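PDB 6GUQ: putative sugar binding protein from Geobacillus stearothermophilus, which probably binds sugars as an extracytoplasmic solute-binding protein, and here holds beta-D-glucose in its cleft. Local coordinates for residues V156-G161 / Y218-L223. Numbering follows the deposited sequence.
Sequences VAIITG and YGTSAL. With BGC (beta-D-glucopyranose), chain B.
Ile158 and Tyr218 sit abreast on neighbouring parallel strands, and the close apolar packing lies here. The isoleucine's CG2 approaches the ring obliquely, 3.8 Å from Tyr218 CD2, while its CD1 lies at the ring edge, in plane. Thr220 CG2 sits above one face of the same ring, offset toward the rim. With CG held anti to the backbone N (chi1 169°), the ring runs alongside Ile158, and its OH is hydrogen-bonded to Arg171 O. Trimming Ile158 to an alanine would probably open a gap at this ring edge and beside Phe175, costing the ring one of its supports. The backbones pair in parallel register: Tyr218 N donates to Ala157 O, Ile159 N to Tyr218 O (2.9 Å) and Thr220 N to Ile159 O. Past Thr160 the two chains begin to diverge, CA atoms of Gly161 and Ser221 being 5.7 Å apart. Thr160 OG1 and Thr220 OG1 still bond at 2.8 Å, and Gln168 OE1 joins both the Thr220 hydroxyl and Gly161 N. Fewer contacts cross beyond: Ser221 OG, hydrogen-bonded to Asp224 OD2, merely brushes Gly161, and Ala222 N bonds glucose O5 (2.9 Å). Loops leaving the C-terminal ends of parallel strands to line the sugar cleft are characteristic of the periplasmic binding protein fold.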
ATOM      1  N   VAL A 156      -9.395 -12.628  14.973  1.00 51.82           N
ATOM      2  CA  VAL A 156      -8.744 -11.602  14.153  1.00 53.98           C
ATOM      3  C   VAL A 156      -9.788 -10.647  13.585  1.00 48.63           C
ATOM      4  O   VAL A 156     -10.812 -11.080  13.038  1.00 51.61           O
ATOM      5  CB  VAL A 156      -7.934 -12.239  12.997  1.00 52.24           C
ATOM      6  CG1 VAL A 156      -7.389 -11.160  12.069  1.00 47.50           C
ATOM      7  CG2 VAL A 156      -6.817 -13.110  13.523  1.00 48.83           C
ATOM      8  N   ALA A 157      -9.522  -9.350  13.699  1.00 48.21           N
ATOM      9  CA  ALA A 157     -10.227  -8.326  12.939  1.00 50.13           C
ATOM     10  C   ALA A 157      -9.253  -7.747  11.918  1.00 51.91           C
ATOM     11  O   ALA A 157      -8.056  -7.629  12.198  1.00 51.99           O
ATOM     12  CB  ALA A 157     -10.767  -7.222  13.855  1.00 52.37           C
ATOM     13  N   ILE A 158      -9.746  -7.413  10.726  1.00 54.35           N
ATOM     14  CA  ILE A 158      -8.912  -6.847   9.668  1.00 49.50           C
ATOM     15  C   ILE A 158      -9.427  -5.456   9.339  1.00 50.10           C
ATOM     16  O   ILE A 158     -10.624  -5.276   9.084  1.00 52.75           O
ATOM     17  CB  ILE A 158      -8.885  -7.736   8.408  1.00 49.30           C
ATOM     18  CG1 ILE A 158      -8.378  -9.139   8.748  1.00 44.80           C
ATOM     19  CG2 ILE A 158      -8.000  -7.096   7.294  1.00 49.12           C
ATOM     20  CD1 ILE A 158      -8.300 -10.110   7.543  1.00 45.87           C
ATOM     21  N   ILE A 159      -8.523  -4.477   9.367  1.00 50.44           N
ATOM     22  CA  ILE A 159      -8.785  -3.117   8.898  1.00 52.96           C
ATOM     23  C   ILE A 159      -8.045  -2.948   7.584  1.00 58.23           C
ATOM     24  O   ILE A 159      -6.820  -3.124   7.527  1.00 59.80           O
ATOM     25  CB  ILE A 159      -8.342  -2.048   9.910  1.00 54.19           C
ATOM     26  CG1 ILE A 159      -8.954  -2.300  11.289  1.00 55.64           C
ATOM     27  CG2 ILE A 159      -8.704  -0.655   9.407  1.00 52.76           C
ATOM     28  CD1 ILE A 159     -10.391  -2.000  11.371  1.00 56.97           C
ATOM     29  N   THR A 160      -8.780  -2.610   6.527  1.00 57.12           N
ATOM     30  CA  THR A 160      -8.206  -2.505   5.196  1.00 54.45           C
ATOM     31  C   THR A 160      -8.503  -1.123   4.624  1.00 55.18           C
ATOM     32  O   THR A 160      -9.517  -0.507   4.956  1.00 55.71           O
ATOM     33  CB  THR A 160      -8.753  -3.641   4.278  1.00 56.46           C
ATOM     34  OG1 THR A 160      -8.035  -3.659   3.035  1.00 56.05           O
ATOM     35  CG2 THR A 160     -10.258  -3.488   4.026  1.00 54.62           C
ATOM     36  N   GLY A 161      -7.597  -0.634   3.768  1.00 57.83           N
ATOM     37  CA  GLY A 161      -7.790   0.679   3.162  1.00 56.39           C
ATOM     38  C   GLY A 161      -9.130   0.815   2.460  1.00 60.31           C
ATOM     39  O   GLY A 161      -9.837   1.811   2.626  1.00 59.88           O
ATOM     40  N   TYR A 218      -5.157  -6.940  12.168  1.00 50.74           N
ATOM     41  CA  TYR A 218      -4.327  -6.909  10.965  1.00 48.48           C
ATOM     42  C   TYR A 218      -4.711  -5.681  10.147  1.00 49.86           C
ATOM     43  O   TYR A 218      -5.861  -5.550   9.721  1.00 51.17           O
ATOM     44  CB  TYR A 218      -4.522  -8.186  10.142  1.00 49.70           C
ATOM     45  CG  TYR A 218      -3.922  -8.191   8.729  1.00 52.60           C
ATOM     46  CD1 TYR A 218      -2.630  -7.735   8.492  1.00 52.23           C
ATOM     47  CD2 TYR A 218      -4.633  -8.714   7.641  1.00 53.61           C
ATOM     48  CE1 TYR A 218      -2.074  -7.760   7.214  1.00 50.86           C
ATOM     49  CE2 TYR A 218      -4.084  -8.738   6.351  1.00 47.68           C
ATOM     50  CZ  TYR A 218      -2.804  -8.268   6.145  1.00 52.43           C
ATOM     51  OH  TYR A 218      -2.241  -8.304   4.867  1.00 52.58           O
ATOM     52  N   GLY A 219      -3.768  -4.774   9.939  1.00 46.23           N
ATOM     53  CA  GLY A 219      -4.004  -3.576   9.142  1.00 46.64           C
ATOM     54  C   GLY A 219      -3.251  -3.729   7.838  1.00 52.25           C
ATOM     55  O   GLY A 219      -2.105  -4.199   7.837  1.00 52.93           O
ATOM     56  N   THR A 220      -3.894  -3.346   6.721  1.00 50.53           N
ATOM     57  CA  THR A 220      -3.343  -3.619   5.396  1.00 55.18           C
ATOM     58  C   THR A 220      -2.825  -2.386   4.657  1.00 58.37           C
ATOM     59  O   THR A 220      -2.317  -2.532   3.536  1.00 56.79           O
ATOM     60  CB  THR A 220      -4.370  -4.366   4.521  1.00 54.70           C
ATOM     61  OG1 THR A 220      -5.398  -3.479   4.065  1.00 53.71           O
ATOM     62  CG2 THR A 220      -4.991  -5.516   5.275  1.00 50.74           C
ATOM     63  N   SER A 221      -2.894  -1.191   5.249  1.00 56.36           N
ATOM     64  CA  SER A 221      -2.314   0.003   4.639  1.00 54.64           C
ATOM     65  C   SER A 221      -1.560   0.812   5.696  1.00 57.35           C
ATOM     66  O   SER A 221      -1.599   0.510   6.892  1.00 56.42           O
ATOM     67  CB  SER A 221      -3.394   0.844   3.940  1.00 54.82           C
ATOM     68  OG  SER A 221      -4.330   1.380   4.866  1.00 55.26           O
ATOM     69  N   ALA A 222      -0.889   1.881   5.251  1.00 55.67           N
ATOM     70  CA  ALA A 222       0.184   2.480   6.050  1.00 56.41           C
ATOM     71  C   ALA A 222      -0.288   3.073   7.383  1.00 59.13           C
ATOM     72  O   ALA A 222       0.494   3.128   8.344  1.00 61.31           O
ATOM     73  CB  ALA A 222       0.903   3.551   5.228  1.00 53.10           C
ATOM     74  N   LEU A 223      -1.530   3.544   7.470  1.00 54.19           N
ATOM     75  CA  LEU A 223      -1.997   4.232   8.669  1.00 57.29           C
ATOM     76  C   LEU A 223      -2.944   3.393   9.533  1.00 57.66           C
ATOM     77  O   LEU A 223      -3.521   3.918  10.499  1.00 58.84           O
ATOM     78  CB  LEU A 223      -2.691   5.534   8.274  1.00 60.52           C
ATOM     79  CG  LEU A 223      -1.851   6.569   7.523  1.00 63.89           C
ATOM     80  CD1 LEU A 223      -2.736   7.657   6.890  1.00 60.09           C
ATOM     81  CD2 LEU A 223      -0.829   7.174   8.471  1.00 65.59           C
TER
HETATM   82  C2  BGC B 401      -0.147   1.346   0.303  1.00 56.84           C
HETATM   83  C3  BGC B 401      -0.605   2.531  -0.474  1.00 56.91           C
HETATM   84  C4  BGC B 401      -1.666   3.247   0.303  1.00 56.37           C
HETATM   85  C5  BGC B 401      -1.148   3.711   1.646  1.00 57.40           C
HETATM   86  C6  BGC B 401      -2.303   4.316   2.387  1.00 58.33           C
HETATM   87  C1  BGC B 401       0.317   1.709   1.704  1.00 55.20           C
HETATM   88  O1  BGC B 401       0.435   0.566   2.432  1.00 52.10           O
HETATM   89  O2  BGC B 401       0.944   0.645  -0.328  1.00 50.30           O
HETATM   90  O3  BGC B 401      -1.280   2.065  -1.661  1.00 49.09           O
HETATM   91  O4  BGC B 401      -2.142   4.409  -0.374  1.00 57.67           O
HETATM   92  O5  BGC B 401      -0.652   2.580   2.426  1.00 58.97           O
HETATM   93  O6  BGC B 401      -1.807   4.938   3.534  1.00 54.82           O